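Local atomic coordinates of exotoxin 5 (PDB entry 3R2I), a protein that is of unknown function but resembles staphylococcal superantigens in fold, and as an extracellular superantigen-like exotoxin probably acts on host immune factors. Residues V151-L156 and L172-K177. Residues are numbered along the deposited sequence; the frame is centred on the assembly and turned at random.
Sequences VSNPSL and LFFIQK
Ser152 and Ile175 face each other as an antiparallel hydrogen-bonded pair, the backbones running roughly oppositely; the end-to-end directions of residues 151-156 and 172-175 differ by 135°. Ser152 N donates to Ile175 O at 2.8 Å, and Ile175 N returns a bond to Ser152 O at 2.9 Å; both are nearly straight. The same two carbonyl oxygens also receive CA-H...O contacts, from Val151 CA and Phe174 CA. Beyond this bridge the chains part at Pro154, which has no amide hydrogen to offer. Here the side chain of Asn153 fills in: with CG anti to the backbone N (chi1 177°), its ND2 reaches Phe173 O at 3.1 Å, coming from above the carbonyl plane. A water spans the next gap, donating to Pro154 O and accepting from Phe173 N at 3.0 Å. The contact lies where the edge strand 167-172 of the beta-grasp domain runs out into the loop before strand 179-181, beside the lead into strand 155-160. ND2 of Asn153 lies over one face of the Phe174 ring, the amide and ring planes 28° apart and the two side chains pointing the same way; Val151 CG1 approaches Phe174 CD1 at 3.6 Å. The Phe173 side chain packs on Leu185 and Ile189 of helix 182-197. Pro154 CG lies at the edge of the Phe173 ring, near its plane, while Leu156 CD2 comes obliquely to Phe173 CD1 at 3.7 Å. Pro154 CG also packs on Ile175 CD1, 3.9 Å away, and both residues reach Ile241 of strand 241-248, which runs parallel to 155-160 in the sheet. The hydroxyl of Ser152 is hydrogen-bonded to that of Ser238.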
loop_
_atom_site.group_PDB
_atom_site.type_symbol
_atom_site.label_atom_id
_atom_site.label_comp_id
_atom_site.label_asym_id
_atom_site.label_seq_id
_atom_site.Cartn_x
_atom_site.Cartn_y
_atom_site.Cartn_z
ATOM N N VAL A 151 6.079 15.235 7.905
ATOM C CA VAL A 151 5.036 15.144 6.924
ATOM C C VAL A 151 5.738 15.360 5.607
ATOM O O VAL A 151 6.529 16.266 5.490
ATOM C CB VAL A 151 3.966 16.263 7.074
ATOM C CG1 VAL A 151 2.910 16.118 5.994
ATOM C CG2 VAL A 151 3.319 16.237 8.461
ATOM N N SER A 152 5.486 14.483 4.648
ATOM C CA SER A 152 6.023 14.611 3.299
ATOM C C SER A 152 4.798 15.005 2.482
ATOM O O SER A 152 3.674 14.614 2.796
ATOM C CB SER A 152 6.600 13.296 2.761
ATOM O OG SER A 152 7.657 12.797 3.558
ATOM N N ASN A 153 5.015 15.751 1.418
ATOM C CA ASN A 153 3.915 16.221 0.607
ATOM C C ASN A 153 4.342 16.242 -0.860
ATOM O O ASN A 153 4.485 17.307 -1.450
ATOM C CB ASN A 153 3.512 17.605 1.120
ATOM C CG ASN A 153 2.394 18.246 0.291
ATOM O OD1 ASN A 153 2.378 19.463 0.143
ATOM N ND2 ASN A 153 1.521 17.440 -0.315
ATOM N N PRO A 154 4.645 15.061 -1.421
ATOM C CA PRO A 154 5.039 14.961 -2.812
ATOM C C PRO A 154 3.884 15.280 -3.743
ATOM O O PRO A 154 2.748 14.993 -3.427
ATOM C CB PRO A 154 5.439 13.499 -2.967
ATOM C CG PRO A 154 4.681 12.795 -1.941
ATOM C CD PRO A 154 4.722 13.748 -0.764
ATOM N N SER A 155 4.184 15.879 -4.892
ATOM C CA SER A 155 3.120 16.212 -5.843
ATOM C C SER A 155 2.552 14.905 -6.377
ATOM O O SER A 155 3.231 13.896 -6.362
ATOM C CB SER A 155 3.658 17.075 -6.985
ATOM O OG SER A 155 4.601 16.329 -7.722
ATOM N N LEU A 156 1.294 14.934 -6.799
ATOM C CA LEU A 156 0.614 13.771 -7.348
ATOM C C LEU A 156 -0.262 14.295 -8.456
ATOM O O LEU A 156 -1.091 15.173 -8.202
ATOM C CB LEU A 156 -0.242 13.074 -6.272
ATOM C CG LEU A 156 -1.183 11.898 -6.634
ATOM C CD1 LEU A 156 -0.474 10.732 -7.287
ATOM C CD2 LEU A 156 -1.929 11.423 -5.383
ATOM N N LEU A 172 -3.759 16.372 -3.687
ATOM C CA LEU A 172 -2.956 16.689 -2.517
ATOM C C LEU A 172 -2.753 15.397 -1.696
ATOM O O LEU A 172 -3.673 14.848 -1.106
ATOM C CB LEU A 172 -3.625 17.787 -1.723
ATOM C CG LEU A 172 -2.780 18.525 -0.688
ATOM C CD1 LEU A 172 -1.566 19.245 -1.382
ATOM C CD2 LEU A 172 -3.633 19.522 0.103
ATOM N N PHE A 173 -1.504 14.983 -1.616
ATOM C CA PHE A 173 -1.127 13.760 -0.970
ATOM C C PHE A 173 -0.104 13.973 0.170
ATOM O O PHE A 173 1.005 14.395 -0.069
ATOM C CB PHE A 173 -0.529 12.900 -2.100
ATOM C CG PHE A 173 -0.340 11.481 -1.749
ATOM C CD1 PHE A 173 -1.398 10.609 -1.804
ATOM C CD2 PHE A 173 0.904 10.997 -1.404
ATOM C CE1 PHE A 173 -1.226 9.280 -1.489
ATOM C CE2 PHE A 173 1.080 9.669 -1.090
ATOM C CZ PHE A 173 0.014 8.822 -1.102
ATOM N N PHE A 174 -0.480 13.677 1.406
ATOM C CA PHE A 174 0.427 13.805 2.543
ATOM C C PHE A 174 0.872 12.421 3.010
ATOM O O PHE A 174 0.081 11.495 3.014
ATOM C CB PHE A 174 -0.264 14.504 3.709
ATOM C CG PHE A 174 -0.582 15.969 3.460
ATOM C CD1 PHE A 174 0.423 16.919 3.509
ATOM C CD2 PHE A 174 -1.885 16.391 3.225
ATOM C CE1 PHE A 174 0.155 18.262 3.293
ATOM C CE2 PHE A 174 -2.165 17.730 3.038
ATOM C CZ PHE A 174 -1.133 18.673 3.078
ATOM N N ILE A 175 2.135 12.268 3.376
ATOM C CA ILE A 175 2.605 10.984 3.881
ATOM C C ILE A 175 3.154 11.330 5.246
ATOM O O ILE A 175 4.066 12.135 5.341
ATOM C CB ILE A 175 3.733 10.383 3.042
ATOM C CG1 ILE A 175 3.325 10.341 1.573
ATOM C CG2 ILE A 175 4.114 8.997 3.638
ATOM C CD1 ILE A 175 4.433 9.895 0.637
ATOM N N GLN A 176 2.599 10.739 6.297
ATOM C CA GLN A 176 3.028 11.073 7.668
ATOM C C GLN A 176 4.068 10.153 8.281
ATOM O O GLN A 176 4.434 10.294 9.432
ATOM C CB GLN A 176 1.806 11.176 8.571
ATOM C CG GLN A 176 0.805 12.179 7.968
ATOM C CD GLN A 176 -0.328 12.552 8.889
ATOM O OE1 GLN A 176 -0.118 13.050 10.026
ATOM N NE2 GLN A 176 -1.550 12.385 8.378
ATOM N N LYS A 177 4.575 9.240 7.500
ATOM C CA LYS A 177 5.563 8.306 7.969
ATOM C C LYS A 177 6.844 8.585 7.276
ATOM O O LYS A 177 6.876 8.837 6.101
ATOM C CB LYS A 177 5.126 6.868 7.664
ATOM C CG LYS A 177 4.153 6.282 8.696
ATOM C CD LYS A 177 3.273 5.130 8.118
ATOM C CE LYS A 177 1.854 5.659 7.594
ATOM N NZ LYS A 177 1.783 6.923 6.693
HETATM O O HOH W 1 0.669 16.451 -3.155
#